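Local coordinates for protein putative NADH-depentdent flavin oxidoreductase (Cupriavidus metallidurans, PDB 5OCS) that acts as an FMN-dependent ene-reductase of the Old Yellow Enzyme family and probably takes its electrons from a reduced nicotinamide cofactor such as NADPH, at residues Ala104-Ser109 with Pro191-Arg196; Leu184-Leu189 with Asn240-Glu245; Asp330-Trp335 with Lys349-Ser354. All coordinates share one frame; numbering follows the deposited sequence.

Interaction 1 (Ala104-Ser109 with Pro191-Arg196)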
loop_
_atom_site.group_PDB
_atom_site.type_symbol
_atom_site.label_atom_id
_atom_site.label_comp_id
_atom_site.label_asym_id
_atom_site.label_seq_id
_atom_site.Cartn_x
_atom_site.Cartn_y
_atom_site.Cartn_z
ATOM N N ALA D 104 2.227 -20.206 -19.726
ATOM C CA ALA D 104 1.457 -21.217 -18.955
ATOM C C ALA D 104 1.344 -22.595 -19.630
ATOM O O ALA D 104 0.990 -23.567 -18.993
ATOM C CB ALA D 104 0.047 -20.706 -18.683
ATOM N N GLY D 105 1.615 -22.658 -20.922
ATOM C CA GLY D 105 1.639 -23.921 -21.635
ATOM C C GLY D 105 0.233 -24.478 -21.584
ATOM O O GLY D 105 -0.735 -23.757 -21.798
ATOM N N ARG D 106 0.108 -25.771 -21.269
ATOM C CA ARG D 106 -1.205 -26.386 -21.188
ATOM C C ARG D 106 -2.104 -25.867 -20.102
ATOM O O ARG D 106 -3.273 -26.203 -20.109
ATOM C CB ARG D 106 -1.116 -27.913 -21.068
ATOM C CG ARG D 106 -0.694 -28.383 -19.687
ATOM C CD ARG D 106 -0.259 -29.826 -19.763
ATOM N NE ARG D 106 0.152 -30.372 -18.476
ATOM C CZ ARG D 106 0.161 -31.680 -18.173
ATOM N NH1 ARG D 106 -0.289 -32.590 -19.060
ATOM N NH2 ARG D 106 0.580 -32.063 -16.950
ATOM N N LYS D 107 -1.572 -25.106 -19.144
ATOM C CA LYS D 107 -2.372 -24.532 -18.074
ATOM C C LYS D 107 -2.960 -23.156 -18.423
ATOM O O LYS D 107 -3.668 -22.534 -17.592
ATOM C CB LYS D 107 -1.522 -24.418 -16.826
ATOM C CG LYS D 107 -1.204 -25.747 -16.170
ATOM C CD LYS D 107 -0.399 -25.427 -14.910
ATOM C CE LYS D 107 -0.486 -26.513 -13.892
ATOM N NZ LYS D 107 0.039 -26.037 -12.576
ATOM N N ALA D 108 -2.690 -22.689 -19.638
ATOM C CA ALA D 108 -3.243 -21.432 -20.134
ATOM C C ALA D 108 -4.758 -21.482 -20.318
ATOM O O ALA D 108 -5.390 -22.533 -20.104
ATOM C CB ALA D 108 -2.543 -21.044 -21.429
ATOM N N SER D 109 -5.339 -20.327 -20.633
ATOM C CA SER D 109 -6.746 -20.220 -20.963
ATOM C C SER D 109 -7.592 -20.719 -19.801
ATOM O O SER D 109 -8.509 -21.551 -19.981
ATOM C CB SER D 109 -7.041 -20.994 -22.270
ATOM O OG SER D 109 -8.366 -20.768 -22.683
ATOM N N PRO D 191 8.524 -35.710 -17.254
ATOM C CA PRO D 191 7.963 -36.848 -18.015
ATOM C C PRO D 191 6.450 -37.052 -17.932
ATOM O O PRO D 191 5.880 -37.772 -18.744
ATOM C CB PRO D 191 8.665 -38.050 -17.381
ATOM C CG PRO D 191 9.943 -37.521 -16.946
ATOM C CD PRO D 191 9.635 -36.148 -16.391
ATOM N N ILE D 192 5.802 -36.452 -16.948
ATOM C CA ILE D 192 4.350 -36.498 -16.832
ATOM C C ILE D 192 3.677 -35.734 -17.942
ATOM O O ILE D 192 2.718 -36.225 -18.533
ATOM C CB ILE D 192 3.929 -36.010 -15.440
ATOM C CG1 ILE D 192 4.365 -37.076 -14.429
ATOM C CG2 ILE D 192 2.423 -35.715 -15.340
ATOM C CD1 ILE D 192 4.499 -36.505 -13.053
ATOM N N ALA D 193 4.204 -34.556 -18.279
ATOM C CA ALA D 193 3.636 -33.766 -19.370
ATOM C C ALA D 193 4.341 -33.966 -20.702
ATOM O O ALA D 193 3.718 -33.809 -21.742
ATOM C CB ALA D 193 3.622 -32.289 -19.007
ATOM N N ASN D 194 5.620 -34.346 -20.677
ATOM C CA ASN D 194 6.433 -34.400 -21.903
ATOM C C ASN D 194 6.551 -35.876 -22.333
ATOM O O ASN D 194 7.278 -36.663 -21.701
ATOM C CB ASN D 194 7.821 -33.826 -21.636
ATOM C CG ASN D 194 8.682 -33.783 -22.865
ATOM O OD1 ASN D 194 8.380 -34.431 -23.868
ATOM N ND2 ASN D 194 9.772 -33.013 -22.806
ATOM N N HIS D 195 5.811 -36.211 -23.378
ATOM C CA HIS D 195 5.888 -37.523 -24.013
ATOM C C HIS D 195 6.480 -37.453 -25.417
ATOM O O HIS D 195 6.225 -38.352 -26.249
ATOM C CB HIS D 195 4.511 -38.146 -24.079
ATOM C CG HIS D 195 3.915 -38.399 -22.737
ATOM N ND1 HIS D 195 2.567 -38.574 -22.553
ATOM C CD2 HIS D 195 4.482 -38.495 -21.506
ATOM C CE1 HIS D 195 2.321 -38.736 -21.264
ATOM N NE2 HIS D 195 3.464 -38.697 -20.607
ATOM N N ARG D 196 7.288 -36.418 -25.660
ATOM C CA ARG D 196 7.891 -36.220 -26.951
ATOM C C ARG D 196 8.922 -37.315 -27.220
ATOM O O ARG D 196 9.552 -37.816 -26.301
ATOM C CB ARG D 196 8.582 -34.861 -27.021
ATOM C CG ARG D 196 7.662 -33.663 -26.868
ATOM C CD ARG D 196 8.484 -32.382 -26.964
ATOM N NE ARG D 196 8.854 -32.100 -28.355
ATOM C CZ ARG D 196 8.083 -31.511 -29.258
ATOM N NH1 ARG D 196 6.860 -31.092 -28.972
ATOM N NH2 ARG D 196 8.552 -31.319 -30.477
#
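Arg106 reaches out of the loop that follows the third strand of the TIM barrel, strand 96-102, and lays its guanidinium over the methyl of Ala193, which lies in the loop between helices 184-189 and 204-221. The contact therefore ties together two excursions from neighbouring barrel strands, the second being that of strand 175-179. Arg106 starts from a short 3-10 segment, held by the bonds of Lys107 N to Ala104 O and Ala108 N to Gly105 O. Its CB points toward the partner loop, and CG leaves it between the backbone N and the carbonyl carbon (chi1 75°), after which the chain runs out straight to NE. The aliphatic part only approaches: CD is still 4.7 Å from Ala193 CB. At NE the gap to that methyl has closed to 4.0 Å, and at CZ it reaches its minimum of 3.6 Å, with the methyl sitting above the centre of the planar group. NH1 and NH2 lie nearly as close to the same methyl, NH2 at 3.7 Å from Ala193 CB. NH2 also makes a loose, oblique approach to Ile192 CG2 at 4.4 Å. The polar work of the group is done elsewhere, since NH1 donates to Val136 O; the carbon contact on the face leaves the N-H directions in the plane available for such bonds. Gln187 of helix 184-189 touches both loops: its OE1 accepts from Arg106 N while its side chain packs on Ala193. Just after Ala193 the second loop is shaped by an Asx turn, in which Arg196 N donates to Asn194 OD1 at 2.9 Å, with an angle of 161° at the hydrogen.

Interaction 2 (Leu184-Leu189 with Asn240-Glu245); sequences LLHQFL and NGWDIE
Trp242 presents one face of its indole to Leu189 at the C-terminal end of helix 184-189, and these two residues supply most of the surface buried here. The touching part of the leucine is its CB, which lies 4.0 Å from the centroid of the six-membered ring of Trp242 and 24° off the ring normal, a CH-pi contact. It sits toward the rim of the ring, closest to CE3 at 3.7 Å. Farther out, Leu189 CD2 reaches Trp242 CH2 at 3.9 Å, so that this one branch extends the cover along the benzene part. The backbone joins in as well: Leu189 O approaches Trp242 CE3 to 3.5 Å, although its hydrogen bond comes from Arg207 NH1 of helix 204-221. Trp242 holds CG anti to its backbone N (chi1 -169°), which turns the indole from its loop toward the helix. In the TIM barrel the two segments follow adjacent parallel strands, 175-179 and 228-233, and the tryptophan, just ahead of helix 244-256, packs also on Val232 of strand 228-233 and Leu204 of helix 204-221. Its NE1 makes a weak hydrogen bond to Ser233 O. His186, one turn before Leu189, adds a smaller share. Its ring meets the five-membered ring of Trp242 obliquely, with planes 68° apart, and NE2 stands 3.9 Å from Trp242 CB. Asp236 joins the two sides through its carboxylate: OD1 takes a weak bond from His186 NE2, and OD2 accepts from the backbone N of Trp242. The His186 side chain lies about 9 Å from that of Arg231, an FMN-binding residue. Next in the chain after Trp242, Asp243 is the N-cap of helix 244-256, its OD1 accepting from Gly246 N.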
loop_
_atom_site.group_PDB
_atom_site.type_symbol
_atom_site.label_atom_id
_atom_site.label_comp_id
_atom_site.label_asym_id
_atom_site.label_seq_id
_atom_site.Cartn_x
_atom_site.Cartn_y
_atom_site.Cartn_z
ATOM N N LEU D 184 4.758 -23.889 -18.825
ATOM C CA LEU D 184 5.283 -24.478 -20.053
ATOM C C LEU D 184 6.648 -25.151 -19.906
ATOM O O LEU D 184 6.876 -26.313 -20.356
ATOM C CB LEU D 184 5.340 -23.429 -21.168
ATOM C CG LEU D 184 5.917 -23.974 -22.466
ATOM C CD1 LEU D 184 4.919 -24.910 -23.097
ATOM C CD2 LEU D 184 6.443 -22.882 -23.408
ATOM N N LEU D 185 7.592 -24.419 -19.321
ATOM C CA LEU D 185 8.929 -24.958 -19.163
ATOM C C LEU D 185 8.965 -26.204 -18.277
ATOM O O LEU D 185 9.618 -27.197 -18.610
ATOM C CB LEU D 185 9.896 -23.904 -18.723
ATOM C CG LEU D 185 10.553 -23.159 -19.853
ATOM C CD1 LEU D 185 9.640 -22.686 -20.966
ATOM C CD2 LEU D 185 11.382 -22.006 -19.327
ATOM N N HIS D 186 8.190 -26.179 -17.197
ATOM C CA HIS D 186 8.088 -27.332 -16.299
ATOM C C HIS D 186 7.473 -28.563 -17.062
ATOM O O HIS D 186 7.886 -29.710 -16.841
ATOM C CB HIS D 186 7.257 -26.926 -15.090
ATOM C CG HIS D 186 7.268 -27.909 -13.960
ATOM N ND1 HIS D 186 6.767 -27.592 -12.713
ATOM C CD2 HIS D 186 7.706 -29.185 -13.866
ATOM C CE1 HIS D 186 6.887 -28.627 -11.905
ATOM N NE2 HIS D 186 7.451 -29.612 -12.582
ATOM N N GLN D 187 6.521 -28.291 -17.960
ATOM C CA GLN D 187 5.905 -29.321 -18.784
ATOM C C GLN D 187 6.969 -30.018 -19.622
ATOM O O GLN D 187 6.886 -31.218 -19.788
ATOM C CB GLN D 187 4.819 -28.766 -19.696
ATOM C CG GLN D 187 3.599 -28.312 -18.919
ATOM C CD GLN D 187 2.752 -27.266 -19.624
ATOM O OE1 GLN D 187 2.600 -27.304 -20.847
ATOM N NE2 GLN D 187 2.128 -26.358 -18.839
ATOM N N PHE D 188 7.932 -29.274 -20.160
ATOM C CA PHE D 188 9.036 -29.877 -20.889
ATOM C C PHE D 188 9.935 -30.669 -19.959
ATOM O O PHE D 188 10.399 -31.769 -20.334
ATOM C CB PHE D 188 9.856 -28.856 -21.671
ATOM C CG PHE D 188 9.320 -28.564 -23.046
ATOM C CD1 PHE D 188 8.331 -27.605 -23.236
ATOM C CD2 PHE D 188 9.819 -29.213 -24.173
ATOM C CE1 PHE D 188 7.863 -27.301 -24.499
ATOM C CE2 PHE D 188 9.366 -28.907 -25.426
ATOM C CZ PHE D 188 8.368 -27.961 -25.611
ATOM N N LEU D 189 10.200 -30.136 -18.766
ATOM C CA LEU D 189 11.070 -30.805 -17.815
ATOM C C LEU D 189 10.513 -32.166 -17.379
ATOM O O LEU D 189 11.277 -33.079 -17.090
ATOM C CB LEU D 189 11.329 -29.975 -16.567
ATOM C CG LEU D 189 12.106 -28.676 -16.851
ATOM C CD1 LEU D 189 12.098 -27.800 -15.628
ATOM C CD2 LEU D 189 13.537 -28.956 -17.269
ATOM N N ASN D 240 8.141 -40.575 -11.064
ATOM C CA ASN D 240 8.356 -40.508 -12.506
ATOM C C ASN D 240 7.992 -39.153 -13.105
ATOM O O ASN D 240 7.497 -39.064 -14.231
ATOM C CB ASN D 240 7.606 -41.650 -13.198
ATOM C CG ASN D 240 7.788 -42.980 -12.474
ATOM O OD1 ASN D 240 6.818 -43.680 -12.211
ATOM N ND2 ASN D 240 9.018 -43.306 -12.110
ATOM N N GLY D 241 8.230 -38.097 -12.334
ATOM C CA GLY D 241 8.074 -36.742 -12.844
ATOM C C GLY D 241 9.400 -36.032 -12.696
ATOM O O GLY D 241 10.474 -36.639 -12.762
ATOM N N TRP D 242 9.301 -34.741 -12.436
ATOM C CA TRP D 242 10.454 -33.935 -12.060
ATOM C C TRP D 242 10.824 -34.300 -10.633
ATOM O O TRP D 242 9.957 -34.699 -9.835
ATOM C CB TRP D 242 10.091 -32.446 -12.196
ATOM C CG TRP D 242 11.236 -31.529 -12.082
ATOM C CD1 TRP D 242 11.402 -30.570 -11.151
ATOM C CD2 TRP D 242 12.403 -31.473 -12.933
ATOM N NE1 TRP D 242 12.587 -29.911 -11.358
ATOM C CE2 TRP D 242 13.231 -30.451 -12.426
ATOM C CE3 TRP D 242 12.825 -32.193 -14.053
ATOM C CZ2 TRP D 242 14.440 -30.110 -13.007
ATOM C CZ3 TRP D 242 14.044 -31.863 -14.636
ATOM C CH2 TRP D 242 14.825 -30.818 -14.116
ATOM N N ASP D 243 12.111 -34.251 -10.338
ATOM C CA ASP D 243 12.621 -34.615 -9.033
ATOM C C ASP D 243 13.826 -33.757 -8.649
ATOM O O ASP D 243 14.310 -32.920 -9.440
ATOM C CB ASP D 243 12.910 -36.135 -8.949
ATOM C CG ASP D 243 13.937 -36.605 -9.965
ATOM O OD1 ASP D 243 14.654 -35.770 -10.560
ATOM O OD2 ASP D 243 14.013 -37.833 -10.197
ATOM N N ILE D 244 14.243 -33.912 -7.410
ATOM C CA ILE D 244 15.330 -33.081 -6.831
ATOM C C ILE D 244 16.639 -33.304 -7.604
ATOM O O ILE D 244 17.427 -32.382 -7.800
ATOM C CB ILE D 244 15.484 -33.329 -5.307
ATOM C CG1 ILE D 244 16.462 -32.345 -4.657
ATOM C CG2 ILE D 244 15.970 -34.745 -5.000
ATOM C CD1 ILE D 244 16.138 -30.876 -4.819
ATOM N N GLU D 245 16.851 -34.531 -8.090
ATOM C CA GLU D 245 17.989 -34.778 -8.962
ATOM C C GLU D 245 17.955 -33.962 -10.260
ATOM O O GLU D 245 18.979 -33.387 -10.684
ATOM C CB GLU D 245 18.085 -36.262 -9.297
ATOM C CG GLU D 245 18.399 -37.106 -8.070
ATOM C CD GLU D 245 17.180 -37.576 -7.292
ATOM O OE1 GLU D 245 16.017 -37.193 -7.594
ATOM O OE2 GLU D 245 17.374 -38.388 -6.351
#

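Interaction 3 (Asp330-Trp335 with Lys349-Ser354). With FMN (flavin mononucleotide), chain H.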
loop_
_atom_site.group_PDB
_atom_site.type_symbol
_atom_site.label_atom_id
_atom_site.label_comp_id
_atom_site.label_asym_id
_atom_site.label_seq_id
_atom_site.Cartn_x
_atom_site.Cartn_y
_atom_site.Cartn_z
ATOM N N ASP D 330 0.530 -8.503 5.131
ATOM C CA ASP D 330 1.351 -7.440 5.824
ATOM C C ASP D 330 2.364 -6.840 4.832
ATOM O O ASP D 330 3.531 -7.269 4.738
ATOM C CB ASP D 330 2.081 -8.018 7.035
ATOM C CG ASP D 330 2.913 -6.992 7.789
ATOM O OD1 ASP D 330 2.880 -5.761 7.471
ATOM O OD2 ASP D 330 3.670 -7.455 8.698
ATOM N N PRO D 331 1.955 -5.823 4.057
ATOM C CA PRO D 331 2.881 -5.228 3.106
ATOM C C PRO D 331 4.009 -4.464 3.744
ATOM O O PRO D 331 4.916 -4.067 3.045
ATOM C CB PRO D 331 1.992 -4.257 2.305
ATOM C CG PRO D 331 0.930 -3.938 3.258
ATOM C CD PRO D 331 0.637 -5.203 3.982
ATOM N N ARG D 332 3.961 -4.272 5.068
ATOM C CA ARG D 332 5.077 -3.755 5.819
ATOM C C ARG D 332 5.907 -4.868 6.496
ATOM O O ARG D 332 6.702 -4.586 7.438
ATOM C CB ARG D 332 4.587 -2.771 6.887
ATOM C CG ARG D 332 3.673 -1.665 6.353
ATOM C CD ARG D 332 4.354 -0.713 5.384
ATOM N NE ARG D 332 3.465 0.442 5.301
ATOM C CZ ARG D 332 2.647 0.763 4.310
ATOM N NH1 ARG D 332 2.708 0.181 3.130
ATOM N NH2 ARG D 332 1.802 1.776 4.503
ATOM N N TRP D 333 5.748 -6.115 6.048
ATOM C CA TRP D 333 6.467 -7.238 6.647
ATOM C C TRP D 333 7.965 -6.978 6.886
ATOM O O TRP D 333 8.475 -7.272 8.004
ATOM C CB TRP D 333 6.271 -8.528 5.820
ATOM C CG TRP D 333 6.740 -9.789 6.538
ATOM C CD1 TRP D 333 5.973 -10.613 7.276
ATOM C CD2 TRP D 333 8.077 -10.321 6.591
ATOM N NE1 TRP D 333 6.727 -11.634 7.799
ATOM C CE2 TRP D 333 8.020 -11.491 7.386
ATOM C CE3 TRP D 333 9.303 -9.943 6.017
ATOM C CZ2 TRP D 333 9.136 -12.280 7.645
ATOM C CZ3 TRP D 333 10.438 -10.734 6.281
ATOM C CH2 TRP D 333 10.326 -11.890 7.099
ATOM N N PRO D 334 8.674 -6.374 5.919
ATOM C CA PRO D 334 10.099 -6.156 6.179
ATOM C C PRO D 334 10.325 -5.123 7.274
ATOM O O PRO D 334 11.276 -5.265 8.065
ATOM C CB PRO D 334 10.672 -5.703 4.826
ATOM C CG PRO D 334 9.619 -6.144 3.796
ATOM C CD PRO D 334 8.315 -6.029 4.523
ATOM N N TRP D 335 9.455 -4.112 7.395
ATOM C CA TRP D 335 9.593 -3.202 8.562
ATOM C C TRP D 335 9.429 -3.955 9.925
ATOM O O TRP D 335 10.206 -3.786 10.898
ATOM C CB TRP D 335 8.538 -2.128 8.552
ATOM C CG TRP D 335 8.489 -1.215 7.371
ATOM C CD1 TRP D 335 9.172 -1.302 6.195
ATOM C CD2 TRP D 335 7.613 -0.089 7.256
ATOM N NE1 TRP D 335 8.810 -0.253 5.368
ATOM C CE2 TRP D 335 7.867 0.510 6.015
ATOM C CE3 TRP D 335 6.677 0.497 8.124
ATOM C CZ2 TRP D 335 7.163 1.653 5.587
ATOM C CZ3 TRP D 335 5.995 1.611 7.704
ATOM C CH2 TRP D 335 6.247 2.178 6.444
ATOM N N LYS D 349 9.849 8.661 3.140
ATOM C CA LYS D 349 9.797 9.770 4.110
ATOM C C LYS D 349 8.391 10.101 4.551
ATOM O O LYS D 349 8.183 10.582 5.659
ATOM C CB LYS D 349 10.456 11.028 3.515
ATOM C CG LYS D 349 9.791 11.549 2.223
ATOM C CD LYS D 349 10.693 12.458 1.372
ATOM C CE LYS D 349 10.068 12.707 0.013
ATOM N NZ LYS D 349 10.989 13.468 -0.865
ATOM N N GLN D 350 7.408 9.922 3.656
ATOM C CA GLN D 350 6.004 10.224 3.998
ATOM C C GLN D 350 5.480 9.409 5.195
ATOM O O GLN D 350 4.481 9.789 5.843
ATOM C CB GLN D 350 5.056 9.981 2.833
ATOM C CG GLN D 350 5.221 10.860 1.607
ATOM C CD GLN D 350 6.318 10.417 0.614
ATOM O OE1 GLN D 350 7.181 9.564 0.904
ATOM N NE2 GLN D 350 6.347 11.078 -0.538
ATOM N N TYR D 351 6.139 8.265 5.474
ATOM C CA TYR D 351 5.721 7.353 6.516
ATOM C C TYR D 351 6.691 7.265 7.685
ATOM O O TYR D 351 6.484 6.466 8.603
ATOM C CB TYR D 351 5.547 5.961 5.918
ATOM C CG TYR D 351 4.448 5.772 4.920
ATOM C CD1 TYR D 351 3.431 6.699 4.748
ATOM C CD2 TYR D 351 4.442 4.632 4.121
ATOM C CE1 TYR D 351 2.406 6.483 3.850
ATOM C CE2 TYR D 351 3.442 4.395 3.191
ATOM C CZ TYR D 351 2.409 5.320 3.072
ATOM O OH TYR D 351 1.409 5.070 2.155
ATOM N N TRP D 352 7.682 8.135 7.722
ATOM C CA TRP D 352 8.689 8.078 8.803
ATOM C C TRP D 352 8.111 8.276 10.241
ATOM O O TRP D 352 8.609 7.703 11.232
ATOM C CB TRP D 352 9.782 9.072 8.526
ATOM C CG TRP D 352 10.786 8.670 7.526
ATOM C CD1 TRP D 352 10.990 7.424 6.973
ATOM C CD2 TRP D 352 11.781 9.509 6.973
ATOM N NE1 TRP D 352 12.072 7.466 6.121
ATOM C CE2 TRP D 352 12.566 8.732 6.106
ATOM C CE3 TRP D 352 12.103 10.862 7.129
ATOM C CZ2 TRP D 352 13.645 9.274 5.389
ATOM C CZ3 TRP D 352 13.166 11.383 6.423
ATOM C CH2 TRP D 352 13.924 10.602 5.576
ATOM N N ARG D 353 7.017 8.995 10.339
ATOM C CA ARG D 353 6.360 9.220 11.643
ATOM C C ARG D 353 5.567 8.029 12.137
ATOM O O ARG D 353 5.113 8.054 13.270
ATOM C CB ARG D 353 5.457 10.466 11.586
ATOM C CG ARG D 353 6.255 11.720 11.364
ATOM C CD ARG D 353 5.462 12.814 10.674
ATOM N NE ARG D 353 4.363 13.355 11.478
ATOM C CZ ARG D 353 3.520 14.293 11.049
ATOM N NH1 ARG D 353 3.651 14.805 9.818
ATOM N NH2 ARG D 353 2.528 14.716 11.847
ATOM N N SER D 354 5.417 6.992 11.324
ATOM C CA SER D 354 4.678 5.800 11.721
ATOM C C SER D 354 5.352 4.895 12.728
ATOM O O SER D 354 4.707 3.973 13.216
ATOM C CB SER D 354 4.367 4.949 10.485
ATOM O OG SER D 354 5.491 4.304 9.974
HETATM N N1 FMN H . -4.263 15.644 11.522
HETATM C C2 FMN H . -5.099 16.421 10.738
HETATM O O2 FMN H . -6.117 16.901 11.321
HETATM N N3 FMN H . -4.901 16.653 9.427
HETATM C C4 FMN H . -3.879 16.145 8.778
HETATM O O4 FMN H . -3.736 16.294 7.578
HETATM C C4A FMN H . -2.892 15.371 9.528
HETATM N N5 FMN H . -1.784 14.903 8.902
HETATM C C5A FMN H . -0.960 14.000 9.568
HETATM C C6 FMN H . 0.114 13.406 8.893
HETATM C C7 FMN H . 0.951 12.516 9.540
HETATM C C7M FMN H . 2.117 11.906 8.807
HETATM C C8 FMN H . 0.675 12.223 10.954
HETATM C C8M FMN H . 1.558 11.290 11.749
HETATM C C9 FMN H . -0.388 12.788 11.630
HETATM C C9A FMN H . -1.248 13.658 10.989
HETATM N N10 FMN H . -2.335 14.255 11.668
HETATM C C10 FMN H . -3.197 15.096 10.918
HETATM C "C1'" FMN H . -2.676 13.927 13.017
HETATM C "C2'" FMN H . -3.382 12.550 12.904
HETATM O "O2'" FMN H . -4.638 12.647 12.183
HETATM C "C3'" FMN H . -3.681 11.965 14.304
HETATM O "O3'" FMN H . -4.634 12.827 14.959
HETATM C "C4'" FMN H . -2.419 11.839 15.164
HETATM O "O4'" FMN H . -1.345 11.258 14.419
HETATM C "C5'" FMN H . -2.704 11.000 16.400
HETATM O "O5'" FMN H . -3.218 9.712 16.077
HETATM P P FMN H . -2.285 8.417 15.954
HETATM O O1P FMN H . -1.207 8.686 14.902
HETATM O O2P FMN H . -1.726 8.305 17.346
HETATM O O3P FMN H . -3.311 7.374 15.615
#
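The 3-10 segment that carries Tyr351 onto the guanidinium of Arg332 also sends Arg353 over the FMN bound by the second subunit. This segment probably belongs to the C-terminal extension beyond helix 333-341, the last helix of the TIM barrel, and it packs back on the start of that helix at the dimer interface. Tyr351 CE2 sits over one face of the Arg332 guanidinium, 3.4 Å from NH2, with the two planes 26° apart. The polar atoms of both groups bond to the second subunit: Arg332 NH1 to its Gln44 and NE to its Leu328 O, and Tyr351 OH to its His41. Arg332 bends at chi2 (-65°), and its CD lies 3.4 Å above the indole plane of Trp335. That indole meets Tyr351 with its edge, CH2 to CD2 at 3.8 Å, the side chains crossing at about a right angle. Arg353, in turn, places its guanidinium over the dimethylbenzene part of the flavin, with C7 below its centre and NH2 3.2 Å from FMN C8. Beside the tyrosine, Trp335 CZ3 touches Ser354 OG at 3.6 Å. This hydroxyl is turned back on its own segment, donating to Tyr351 O at 2.7 Å, and the same carbonyl also accepts from Ser354 N.

How the interactions relate
Interactions 1 and 2 are neighbours, their centres 10 Å apart, whereas interaction 3 lies on the opposite side of the chain's centre, its own centre 42 and 40 Å from theirs. The first two join loops and a short helix within one subunit and share the region around helix 184-189: Asn194 ND2 of the 191-196 loop probably donates to Phe188 O, 2.8 Å away. Interaction 1 is partly buried and pairs an arginine face with a methyl; interaction 2 is buried and chiefly an aliphatic-on-indole contact. Interaction 3 is likewise buried, but partly by another chain, and the polar ends of its Arg332 and Tyr351 bond to the second subunit. No hydrogen bond links the paired segments in any of the three.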